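PDB 6IDN: ICChI, a glycosylated chitinase from Ipomoea carnea, which has chitinase and lysozyme activity, as a TIM-barrel protein of glycosyl hydrolase family 18, probably cleaving chitin. Local coordinates for residues A[151-156]-A[176-181]; A[137-142]-A[171-176]; A[228-233]-A[262-267]; A[4-9]-A[254-259]. All coordinates share one frame; numbering follows the deposited sequence.

In the fold
Starting from the N terminus, strand 2-7 makes the first half of contact 4, which closes only when strand 250-256 arrives beside it, with 244 residues between segments 4-9 and 254-259. Within that long loop lie contacts 1 and 2. Contact 2 opens first, on helix 134-148, and contact 1 opens on strand 153-156. Contact 2 closes at 171-176 before contact 1 closes at 176-181, so the two cross and share F176. Contact 3 starts after both at 228-233, and crosses contact 4 because its second half, helix 264-268, follows strand 250-256. Contacts 1 and 4 join neighbouring barrel strands and meet at W180, whereas contacts 2 and 3 belong to the outer layer, on opposite sides of the chain's centre.

Contact 1 (A[151-156]-A[176-181]); sequences NVYLAA and FDYVWV
L154 and D177 are joined by a nearly straight bond: L154 N donates to D177 OD2 over 2.9 Å, with an N-H...O angle of 165°, and the oxygen uses its anti lone pair. The edge of the Y153 ring meets D177 CG, and ring and carboxylate planes stand 75° apart. L154 O takes Y178 N at 3.1 Å in its carbonyl plane and a weak second bond from D177 N. On the face opposite the Y153 side chain, L154 CB sits over one face of the F176 ring, a CH-pi contact, while A155 O lies at that ring's edge. A155 pairs with Y178 and A156 with V179 in parallel register, as expected for successive strands of a TIM barrel in a beta-alpha-beta unit with helix 168-171. W180 N donates to A156 O at 2.9 Å. Beyond W180 CB, a first torsion well off a staggered value (chi1 25°) turns the indole back over that carbonyl: CG and then CD1 pass A156 O, CD1 at 3.3 Å, so the oxygen lies over one face. NE1 is weakly bonded to D123. Next along the indole, W180 CE2 comes to 4.0 Å from A155 CB, CZ2 presses against the same A155 CB at 3.3 Å, and CH2 is almost as near. A leucine here, lacking the N-H, would probably leave D123 OD1 short of a partner and a gap beside A155 CB.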
# COMPACT_ATOMS: atom_id res chain seq x y z
N ASN A 151 5.70 -0.81 16.72
CA ASN A 151 4.76 -1.33 15.73
C ASN A 151 5.32 -1.11 14.33
O ASN A 151 5.55 0.04 13.92
CB ASN A 151 3.41 -0.63 15.88
CG ASN A 151 2.81 -0.85 17.23
OD1 ASN A 151 2.83 -1.96 17.76
ND2 ASN A 151 2.25 0.21 17.82
N VAL A 152 5.54 -2.20 13.60
CA VAL A 152 5.86 -2.18 12.18
C VAL A 152 4.71 -2.89 11.48
O VAL A 152 4.63 -4.13 11.49
CB VAL A 152 7.20 -2.85 11.87
CG1 VAL A 152 7.42 -2.92 10.36
CG2 VAL A 152 8.33 -2.10 12.53
N TYR A 153 3.82 -2.12 10.86
CA TYR A 153 2.72 -2.73 10.13
C TYR A 153 3.18 -3.25 8.78
O TYR A 153 4.04 -2.65 8.12
CB TYR A 153 1.59 -1.72 9.92
CG TYR A 153 0.99 -1.30 11.23
CD1 TYR A 153 0.04 -2.08 11.87
CD2 TYR A 153 1.43 -0.15 11.85
CE1 TYR A 153 -0.48 -1.70 13.09
CE2 TYR A 153 0.92 0.24 13.06
CZ TYR A 153 -0.04 -0.54 13.67
OH TYR A 153 -0.53 -0.14 14.89
N LEU A 154 2.62 -4.38 8.36
CA LEU A 154 2.93 -4.96 7.07
C LEU A 154 1.66 -4.97 6.24
O LEU A 154 0.62 -5.44 6.70
CB LEU A 154 3.49 -6.37 7.23
CG LEU A 154 4.77 -6.48 8.05
CD1 LEU A 154 5.16 -7.95 8.30
CD2 LEU A 154 5.89 -5.75 7.33
N ALA A 155 1.74 -4.43 5.02
CA ALA A 155 0.60 -4.37 4.13
C ALA A 155 1.01 -4.95 2.79
O ALA A 155 2.18 -4.85 2.39
CB ALA A 155 0.08 -2.92 3.97
N ALA A 156 0.05 -5.56 2.09
CA ALA A 156 0.30 -6.13 0.76
C ALA A 156 -0.77 -5.68 -0.21
O ALA A 156 -1.94 -5.54 0.16
CB ALA A 156 0.32 -7.67 0.79
N PHE A 176 0.65 -10.41 7.62
CA PHE A 176 0.28 -9.09 7.12
C PHE A 176 -0.89 -8.51 7.89
O PHE A 176 -1.91 -9.17 8.11
CB PHE A 176 0.00 -9.15 5.61
CG PHE A 176 1.26 -9.07 4.81
CD1 PHE A 176 2.07 -10.18 4.70
CD2 PHE A 176 1.70 -7.87 4.30
CE1 PHE A 176 3.28 -10.11 4.01
CE2 PHE A 176 2.90 -7.78 3.61
CZ PHE A 176 3.70 -8.91 3.47
N ASP A 177 -0.72 -7.27 8.34
CA ASP A 177 -1.77 -6.53 9.04
C ASP A 177 -2.85 -6.07 8.10
O ASP A 177 -4.02 -6.02 8.47
CB ASP A 177 -1.15 -5.34 9.76
CG ASP A 177 -0.09 -5.77 10.73
OD1 ASP A 177 -0.47 -6.22 11.83
OD2 ASP A 177 1.12 -5.73 10.40
N TYR A 178 -2.48 -5.73 6.87
CA TYR A 178 -3.40 -5.20 5.87
C TYR A 178 -3.14 -5.89 4.56
O TYR A 178 -1.98 -6.09 4.19
CB TYR A 178 -3.21 -3.67 5.67
CG TYR A 178 -3.39 -2.83 6.92
CD1 TYR A 178 -2.30 -2.57 7.74
CD2 TYR A 178 -4.62 -2.33 7.26
CE1 TYR A 178 -2.45 -1.85 8.87
CE2 TYR A 178 -4.77 -1.57 8.42
CZ TYR A 178 -3.67 -1.35 9.22
OH TYR A 178 -3.75 -0.61 10.37
N VAL A 179 -4.20 -6.23 3.84
CA VAL A 179 -4.06 -6.69 2.45
C VAL A 179 -5.15 -5.95 1.68
O VAL A 179 -6.34 -6.10 2.00
CB VAL A 179 -4.20 -8.21 2.27
CG1 VAL A 179 -4.20 -8.54 0.77
CG2 VAL A 179 -3.05 -8.93 2.98
N TRP A 180 -4.77 -5.10 0.72
CA TRP A 180 -5.73 -4.43 -0.15
C TRP A 180 -5.65 -5.09 -1.51
O TRP A 180 -4.65 -4.96 -2.21
CB TRP A 180 -5.47 -2.92 -0.25
CG TRP A 180 -4.07 -2.47 0.02
CD1 TRP A 180 -2.99 -2.57 -0.81
CD2 TRP A 180 -3.62 -1.78 1.18
NE1 TRP A 180 -1.88 -2.02 -0.22
CE2 TRP A 180 -2.25 -1.50 0.99
CE3 TRP A 180 -4.24 -1.35 2.36
CZ2 TRP A 180 -1.48 -0.86 1.93
CZ3 TRP A 180 -3.45 -0.68 3.32
CH2 TRP A 180 -2.10 -0.46 3.08
N VAL A 181 -6.71 -5.79 -1.88
CA VAL A 181 -6.75 -6.55 -3.13
C VAL A 181 -7.17 -5.61 -4.25
O VAL A 181 -8.22 -4.95 -4.16
CB VAL A 181 -7.71 -7.74 -3.02
CG1 VAL A 181 -7.65 -8.55 -4.30
CG2 VAL A 181 -7.35 -8.60 -1.80

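Contact 2 (A[137-142]-A[171-176]); sequences LAEQLW and INTSLF. With NAG (2-acetamido-2-deoxy-beta-D-glucopyranose), chain C.
A138, E139 and W142 meet the segment 171-176 from one side of helix 134-148, and the closest backbone approach, 7.3 Å between A138 CA and L175 CA, shows that side chains bridge the gap. The facing segment contains a type I beta turn from I171 to S174, and S174, at the last position of the turn, has positive phi. Helix 134-148 and helix 168-171 both belong to the outer layer of the TIM barrel, and strand 178-182 begins soon after the turn. L175 carries most of the join. Its side chain crosses W142 at about a right angle, and CD2 rests over a face of the five-membered ring, 4.0 Å from the centroid and 27° off the normal, which meets the definition of a CH-pi contact. W142 reaches this methyl because its CG is directed opposite the backbone N (chi1 -177°). The other branch of L175, CD1, lies against the aliphatic part of E139, with E139 CG 3.8 Å from it. Deeper in, the small A138 admits F176: A138 CB stands 3.7 Å from F176 CE1 and almost as close to CZ. The hydroxyl of T173 works within its own segment, accepting from L175 N at 3.2 Å in an ST turn, and is also bonded to A170 O. On the turn itself, N172 carries an N-linked glycan, also held by R168: N172 ND2 is bonded covalently to NAG C1 over 1.4 Å.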
# COMPACT_ATOMS: atom_id res chain seq x y z
N LEU A 137 11.36 -11.28 3.64
CA LEU A 137 11.41 -9.85 3.94
C LEU A 137 10.35 -9.48 4.98
O LEU A 137 10.64 -8.74 5.93
CB LEU A 137 11.23 -9.02 2.65
CG LEU A 137 11.17 -7.49 2.78
CD1 LEU A 137 12.44 -6.97 3.48
CD2 LEU A 137 10.97 -6.84 1.43
N ALA A 138 9.12 -9.99 4.82
CA ALA A 138 8.08 -9.70 5.80
C ALA A 138 8.46 -10.24 7.18
O ALA A 138 8.25 -9.57 8.20
CB ALA A 138 6.74 -10.28 5.36
N GLU A 139 9.01 -11.46 7.21
CA GLU A 139 9.41 -12.06 8.48
C GLU A 139 10.53 -11.27 9.14
O GLU A 139 10.54 -11.07 10.36
CB GLU A 139 9.82 -13.52 8.23
CG GLU A 139 8.60 -14.47 7.99
CD GLU A 139 8.98 -15.86 7.52
OE1 GLU A 139 10.13 -16.05 7.06
OE2 GLU A 139 8.14 -16.79 7.62
N GLN A 140 11.50 -10.79 8.35
CA GLN A 140 12.59 -10.04 8.95
C GLN A 140 12.15 -8.67 9.44
O GLN A 140 12.66 -8.20 10.46
CB GLN A 140 13.75 -9.92 7.96
CG GLN A 140 14.37 -11.27 7.57
CD GLN A 140 15.23 -11.90 8.66
OE1 GLN A 140 15.68 -13.03 8.52
NE2 GLN A 140 15.46 -11.19 9.75
N LEU A 141 11.21 -8.03 8.73
CA LEU A 141 10.63 -6.78 9.25
C LEU A 141 9.85 -7.03 10.54
O LEU A 141 9.90 -6.21 11.47
CB LEU A 141 9.71 -6.17 8.20
CG LEU A 141 10.43 -5.53 7.02
CD1 LEU A 141 9.45 -5.25 5.88
CD2 LEU A 141 11.12 -4.24 7.43
N TRP A 142 9.10 -8.13 10.61
CA TRP A 142 8.37 -8.46 11.83
C TRP A 142 9.32 -8.59 13.01
O TRP A 142 9.05 -8.09 14.10
CB TRP A 142 7.58 -9.75 11.59
CG TRP A 142 6.66 -10.26 12.69
CD1 TRP A 142 5.31 -10.08 12.78
CD2 TRP A 142 7.02 -11.13 13.77
NE1 TRP A 142 4.82 -10.73 13.89
CE2 TRP A 142 5.85 -11.38 14.52
CE3 TRP A 142 8.23 -11.68 14.22
CZ2 TRP A 142 5.85 -12.18 15.65
CZ3 TRP A 142 8.22 -12.49 15.34
CH2 TRP A 142 7.05 -12.72 16.05
N ILE A 171 1.92 -13.25 1.57
CA ILE A 171 0.63 -13.25 2.25
C ILE A 171 0.44 -14.52 3.06
O ILE A 171 -0.16 -14.48 4.14
CB ILE A 171 -0.50 -13.03 1.23
CG1 ILE A 171 -0.46 -11.56 0.78
CG2 ILE A 171 -1.87 -13.33 1.83
CD1 ILE A 171 -1.28 -11.27 -0.50
N ASN A 172 0.97 -15.65 2.59
CA ASN A 172 0.81 -16.93 3.29
C ASN A 172 1.64 -17.02 4.57
O ASN A 172 1.52 -18.03 5.28
CB ASN A 172 1.22 -18.06 2.34
CG ASN A 172 0.48 -19.36 2.59
OD1 ASN A 172 -0.35 -19.50 3.50
ND2 ASN A 172 0.77 -20.34 1.74
N THR A 173 2.47 -16.01 4.87
CA THR A 173 3.16 -15.99 6.16
C THR A 173 2.19 -15.77 7.31
O THR A 173 2.57 -16.02 8.46
CB THR A 173 4.22 -14.87 6.24
OG1 THR A 173 3.59 -13.57 6.14
CG2 THR A 173 5.32 -15.03 5.19
N SER A 174 0.99 -15.27 7.02
CA SER A 174 -0.02 -14.89 8.00
C SER A 174 0.39 -13.68 8.83
O SER A 174 -0.25 -13.40 9.85
CB SER A 174 -0.37 -16.05 8.94
OG SER A 174 -0.63 -17.25 8.22
N LEU A 175 1.41 -12.95 8.41
CA LEU A 175 1.93 -11.82 9.19
C LEU A 175 1.44 -10.47 8.69
O LEU A 175 1.79 -9.44 9.29
CB LEU A 175 3.46 -11.85 9.20
CG LEU A 175 4.06 -13.05 9.94
CD1 LEU A 175 5.57 -13.02 9.87
CD2 LEU A 175 3.59 -13.10 11.40
N PHE A 176 0.65 -10.41 7.62
CA PHE A 176 0.28 -9.09 7.12
C PHE A 176 -0.89 -8.51 7.89
O PHE A 176 -1.91 -9.17 8.11
CB PHE A 176 0.00 -9.15 5.61
CG PHE A 176 1.26 -9.07 4.81
CD1 PHE A 176 2.07 -10.18 4.70
CD2 PHE A 176 1.70 -7.87 4.30
CE1 PHE A 176 3.28 -10.11 4.01
CE2 PHE A 176 2.90 -7.78 3.61
CZ PHE A 176 3.70 -8.91 3.47
C1 NAG C . 0.16 -21.63 1.84
C2 NAG C . -0.34 -22.12 0.48
C3 NAG C . -0.87 -23.55 0.59
C4 NAG C . 0.18 -24.44 1.25
C5 NAG C . 0.61 -23.84 2.58
C6 NAG C . 1.73 -24.61 3.26
C7 NAG C . -1.18 -20.45 -1.12
C8 NAG C . -2.34 -19.58 -1.51
N2 NAG C . -1.36 -21.22 -0.04
O3 NAG C . -1.17 -24.06 -0.71
O4 NAG C . -0.36 -25.74 1.47
O5 NAG C . 1.13 -22.52 2.34
O6 NAG C . 2.12 -23.99 4.48
O7 NAG C . -0.14 -20.48 -1.78

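Contact 3 (A[228-233]-A[262-267]); sequences GGFIEA and DDYSSK
Y264, the first residue of helix 264-268, reaches the loop 228-233 with its hydroxyl: Y264 OH donates to I231 O over 2.6 Å. The ring is carried out to the loop by a CG anti to the backbone N (chi1 -164°), and the donor lies only 16° from the carbonyl plane. Y264 OH in turn accepts from a water, with 2.9 Å between Y264 OH and the water oxygen, and that water accepts from I231 N at 3.0 Å, so the hydroxyl is linked to both polar ends of one residue's backbone. Alongside, the Y264 and F230 side chains run past one another in opposite senses, their ring planes 48° apart, neither stacked nor edge-to-face, with F230 CE1 3.6 Å from Y264 CE1. The Y264 side chain also packs on L218, L236 and L255. A phenylalanine in place of Y264 would probably keep this ring packing but leave I231 O and the water without their hydroxyl partner. One turn further on, K267 lays its CB and CD against A233, each 4.0 Å from A233 CB. E232 points away and caps the N terminus of helix 233-244 through D234 N and D235 N. Helix 264-268 follows the last of the eight barrel strands, so its contact with the start of helix 233-244 joins neighbouring helices of the outer layer of a TIM barrel.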
# COMPACT_ATOMS: atom_id res chain seq x y z
N GLY A 228 -9.65 -0.86 -16.56
CA GLY A 228 -10.98 -1.16 -16.06
C GLY A 228 -10.98 -1.38 -14.56
O GLY A 228 -9.95 -1.58 -13.92
N GLY A 229 -12.19 -1.37 -14.01
CA GLY A 229 -12.41 -1.66 -12.61
C GLY A 229 -13.07 -0.55 -11.82
O GLY A 229 -13.57 -0.82 -10.71
N PHE A 230 -13.09 0.68 -12.32
CA PHE A 230 -13.79 1.76 -11.63
C PHE A 230 -15.25 1.39 -11.41
O PHE A 230 -15.91 0.84 -12.30
CB PHE A 230 -13.71 3.07 -12.43
CG PHE A 230 -14.46 4.21 -11.80
CD1 PHE A 230 -13.95 4.86 -10.68
CD2 PHE A 230 -15.70 4.62 -12.30
CE1 PHE A 230 -14.66 5.88 -10.08
CE2 PHE A 230 -16.40 5.64 -11.71
CZ PHE A 230 -15.87 6.28 -10.59
N ILE A 231 -15.75 1.69 -10.21
CA ILE A 231 -17.15 1.49 -9.83
C ILE A 231 -17.70 2.87 -9.47
O ILE A 231 -17.16 3.54 -8.58
CB ILE A 231 -17.29 0.53 -8.63
CG1 ILE A 231 -16.46 -0.74 -8.85
CG2 ILE A 231 -18.76 0.16 -8.38
CD1 ILE A 231 -16.51 -1.72 -7.66
N GLU A 232 -18.77 3.29 -10.15
CA GLU A 232 -19.39 4.56 -9.80
C GLU A 232 -19.81 4.51 -8.33
O GLU A 232 -20.21 3.46 -7.82
CB GLU A 232 -20.58 4.84 -10.71
CG GLU A 232 -21.21 6.20 -10.53
CD GLU A 232 -22.30 6.19 -9.49
OE1 GLU A 232 -22.93 5.12 -9.33
OE2 GLU A 232 -22.53 7.24 -8.84
N ALA A 233 -19.69 5.65 -7.65
CA ALA A 233 -19.82 5.67 -6.19
C ALA A 233 -21.16 5.09 -5.73
O ALA A 233 -21.19 4.29 -4.79
CB ALA A 233 -19.64 7.10 -5.68
N ASP A 262 -10.63 13.28 -6.72
CA ASP A 262 -11.20 14.61 -6.56
C ASP A 262 -12.37 14.60 -5.58
O ASP A 262 -12.46 15.45 -4.69
CB ASP A 262 -11.65 15.17 -7.92
CG ASP A 262 -10.54 15.16 -8.97
OD1 ASP A 262 -9.36 14.98 -8.61
OD2 ASP A 262 -10.87 15.32 -10.16
N ASP A 263 -13.27 13.63 -5.72
CA ASP A 263 -14.40 13.54 -4.80
C ASP A 263 -14.87 12.11 -4.56
O ASP A 263 -15.95 11.93 -3.97
CB ASP A 263 -15.58 14.42 -5.29
CG ASP A 263 -16.02 14.08 -6.71
OD1 ASP A 263 -15.72 12.98 -7.20
OD2 ASP A 263 -16.68 14.93 -7.33
N TYR A 264 -14.12 11.09 -4.98
CA TYR A 264 -14.59 9.72 -4.79
C TYR A 264 -14.64 9.36 -3.32
O TYR A 264 -15.68 8.91 -2.82
CB TYR A 264 -13.70 8.76 -5.57
CG TYR A 264 -14.28 7.36 -5.77
CD1 TYR A 264 -15.40 7.17 -6.56
CD2 TYR A 264 -13.69 6.25 -5.17
CE1 TYR A 264 -15.92 5.90 -6.76
CE2 TYR A 264 -14.21 4.97 -5.37
CZ TYR A 264 -15.32 4.81 -6.16
OH TYR A 264 -15.84 3.54 -6.37
N SER A 265 -13.54 9.56 -2.58
CA SER A 265 -13.55 9.20 -1.17
C SER A 265 -14.56 10.03 -0.38
O SER A 265 -15.17 9.53 0.57
CB SER A 265 -12.15 9.32 -0.56
OG SER A 265 -11.65 10.64 -0.67
N SER A 266 -14.75 11.29 -0.76
CA SER A 266 -15.76 12.10 -0.08
C SER A 266 -17.15 11.51 -0.29
O SER A 266 -17.99 11.55 0.62
CB SER A 266 -15.71 13.55 -0.57
OG SER A 266 -14.52 14.20 -0.16
N LYS A 267 -17.40 10.96 -1.47
CA LYS A 267 -18.72 10.40 -1.77
C LYS A 267 -18.96 9.07 -1.06
O LYS A 267 -20.11 8.74 -0.74
CB LYS A 267 -18.89 10.20 -3.28
CG LYS A 267 -19.11 11.45 -4.09
CD LYS A 267 -19.09 11.11 -5.59
CE LYS A 267 -19.14 12.35 -6.45
NZ LYS A 267 -20.42 13.07 -6.26
O HOH W 1 -13.76 2.49 -8.12

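Contact 4 (A[4-9]-A[254-259]); sequences AIYWGQ and MLWSKY
A first torsion of -78° sends the Y6 ring away from its own carbonyl carbon, and M254, bent at both its second and third torsions, curls its sulfur round to meet that ring. M254 SD stands 3.6 Å from Y6 CE1, in the ring plane at the edge, which makes a Met-aromatic contact; L255 O also lies at the edge. W256 takes a different side: its six-membered ring points an edge at the face of Y6, with planes 64° apart and centroids 5.5 Å apart, an offset edge-to-face pair. The nearest atoms here are W256 CE3 and Y6 CB, at 3.5 Å. The hydroxyl of Y6 is bonded to D123, so the phenol is held at its polar end as well as along its rim. Beneath these side chains the backbones run parallel, 27° apart in direction, with A4 beside M254 and I5 beside L255. L255 N donates to A4 O at 2.8 Å, and Y6 N gives L255 O a weak bond. Past the end of the strand K258 N closes onto Y6 O at 2.9 Å. On the I5 and L255 face, I5 CD1 rests 3.5 Å from K258 CA, while the ammonium of K258 is bonded to E13 O. The peptide between W256 and S257 is cis. Strands 2-7 and 250-256 are the first and last of the eight, so their pairing closes the TIM barrel, and a tryptophan followed by a non-prolyl cis peptide at the end of the last strand is consistent with the active-site cleft of family 18 chitinases.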
# COMPACT_ATOMS: atom_id res chain seq x y z
N ALA A 4 -7.61 3.79 2.74
CA ALA A 4 -6.18 3.94 2.48
C ALA A 4 -6.02 4.54 1.09
O ALA A 4 -6.80 4.24 0.19
CB ALA A 4 -5.44 2.60 2.53
N ILE A 5 -5.00 5.37 0.91
CA ILE A 5 -4.76 5.96 -0.40
C ILE A 5 -3.27 6.00 -0.67
O ILE A 5 -2.46 6.14 0.25
CB ILE A 5 -5.38 7.37 -0.54
CG1 ILE A 5 -5.45 7.74 -2.03
CG2 ILE A 5 -4.57 8.40 0.26
CD1 ILE A 5 -6.60 8.64 -2.40
N TYR A 6 -2.91 5.90 -1.95
CA TYR A 6 -1.53 6.07 -2.40
C TYR A 6 -1.22 7.53 -2.70
O TYR A 6 -2.00 8.23 -3.35
CB TYR A 6 -1.26 5.21 -3.64
CG TYR A 6 -1.05 3.76 -3.30
CD1 TYR A 6 -2.13 2.91 -3.14
CD2 TYR A 6 0.23 3.24 -3.14
CE1 TYR A 6 -1.95 1.58 -2.80
CE2 TYR A 6 0.43 1.90 -2.82
CZ TYR A 6 -0.67 1.09 -2.65
OH TYR A 6 -0.51 -0.24 -2.31
N TRP A 7 -0.04 7.96 -2.26
CA TRP A 7 0.45 9.30 -2.52
C TRP A 7 1.91 9.21 -2.93
O TRP A 7 2.63 8.31 -2.49
CB TRP A 7 0.28 10.19 -1.28
CG TRP A 7 0.87 11.58 -1.39
CD1 TRP A 7 0.19 12.72 -1.71
CD2 TRP A 7 2.23 11.98 -1.14
NE1 TRP A 7 1.04 13.81 -1.69
CE2 TRP A 7 2.30 13.38 -1.34
CE3 TRP A 7 3.39 11.30 -0.77
CZ2 TRP A 7 3.48 14.09 -1.19
CZ3 TRP A 7 4.57 12.01 -0.63
CH2 TRP A 7 4.60 13.39 -0.83
N GLY A 8 2.32 10.12 -3.81
CA GLY A 8 3.72 10.21 -4.18
C GLY A 8 3.99 10.24 -5.67
O GLY A 8 5.04 10.73 -6.10
N GLN A 9 3.06 9.74 -6.48
CA GLN A 9 3.35 9.48 -7.88
C GLN A 9 2.78 10.53 -8.83
O GLN A 9 2.76 10.31 -10.05
CB GLN A 9 2.86 8.08 -8.27
CG GLN A 9 3.74 6.96 -7.70
CD GLN A 9 5.17 7.09 -8.16
OE1 GLN A 9 5.46 6.96 -9.35
NE2 GLN A 9 6.08 7.39 -7.22
N MET A 254 -9.23 0.67 -0.31
CA MET A 254 -7.99 1.32 -0.71
C MET A 254 -8.20 1.97 -2.06
O MET A 254 -8.92 1.44 -2.91
CB MET A 254 -6.83 0.32 -0.77
CG MET A 254 -5.51 0.89 -1.32
SD MET A 254 -5.47 0.91 -3.15
CE MET A 254 -4.91 -0.75 -3.51
N LEU A 255 -7.61 3.15 -2.26
CA LEU A 255 -7.80 3.90 -3.48
C LEU A 255 -6.47 4.18 -4.16
O LEU A 255 -5.54 4.68 -3.54
CB LEU A 255 -8.52 5.22 -3.21
CG LEU A 255 -9.97 5.08 -2.73
CD1 LEU A 255 -10.52 6.47 -2.38
CD2 LEU A 255 -10.81 4.45 -3.81
N TRP A 256 -6.41 3.87 -5.45
CA TRP A 256 -5.36 4.34 -6.34
C TRP A 256 -5.96 5.47 -7.18
O TRP A 256 -6.83 5.20 -8.01
CB TRP A 256 -4.89 3.19 -7.23
CG TRP A 256 -3.90 3.63 -8.24
CD1 TRP A 256 -4.12 3.87 -9.57
CD2 TRP A 256 -2.51 3.91 -8.00
NE1 TRP A 256 -2.95 4.29 -10.17
CE2 TRP A 256 -1.95 4.32 -9.23
CE3 TRP A 256 -1.69 3.84 -6.87
CZ2 TRP A 256 -0.60 4.65 -9.36
CZ3 TRP A 256 -0.35 4.20 -7.00
CH2 TRP A 256 0.17 4.58 -8.24
N SER A 257 -5.54 6.73 -6.99
CA SER A 257 -4.53 7.25 -6.06
C SER A 257 -4.98 8.67 -5.68
O SER A 257 -6.02 9.13 -6.15
CB SER A 257 -3.16 7.28 -6.71
OG SER A 257 -3.12 8.30 -7.71
N LYS A 258 -4.20 9.38 -4.86
CA LYS A 258 -4.60 10.72 -4.45
C LYS A 258 -4.82 11.63 -5.66
O LYS A 258 -5.76 12.44 -5.67
CB LYS A 258 -3.55 11.32 -3.51
CG LYS A 258 -3.79 12.80 -3.14
CD LYS A 258 -5.14 13.01 -2.45
CE LYS A 258 -5.28 14.45 -1.94
NZ LYS A 258 -5.30 15.46 -3.03
N TYR A 259 -3.99 11.48 -6.69
CA TYR A 259 -4.07 12.37 -7.85
C TYR A 259 -5.43 12.30 -8.52
O TYR A 259 -5.90 13.30 -9.08
CB TYR A 259 -2.97 12.04 -8.85
CG TYR A 259 -3.02 12.91 -10.09
CD1 TYR A 259 -2.64 14.25 -10.03
CD2 TYR A 259 -3.45 12.40 -11.31
CE1 TYR A 259 -2.69 15.05 -11.16
CE2 TYR A 259 -3.50 13.21 -12.45
CZ TYR A 259 -3.11 14.52 -12.36
OH TYR A 259 -3.16 15.33 -13.48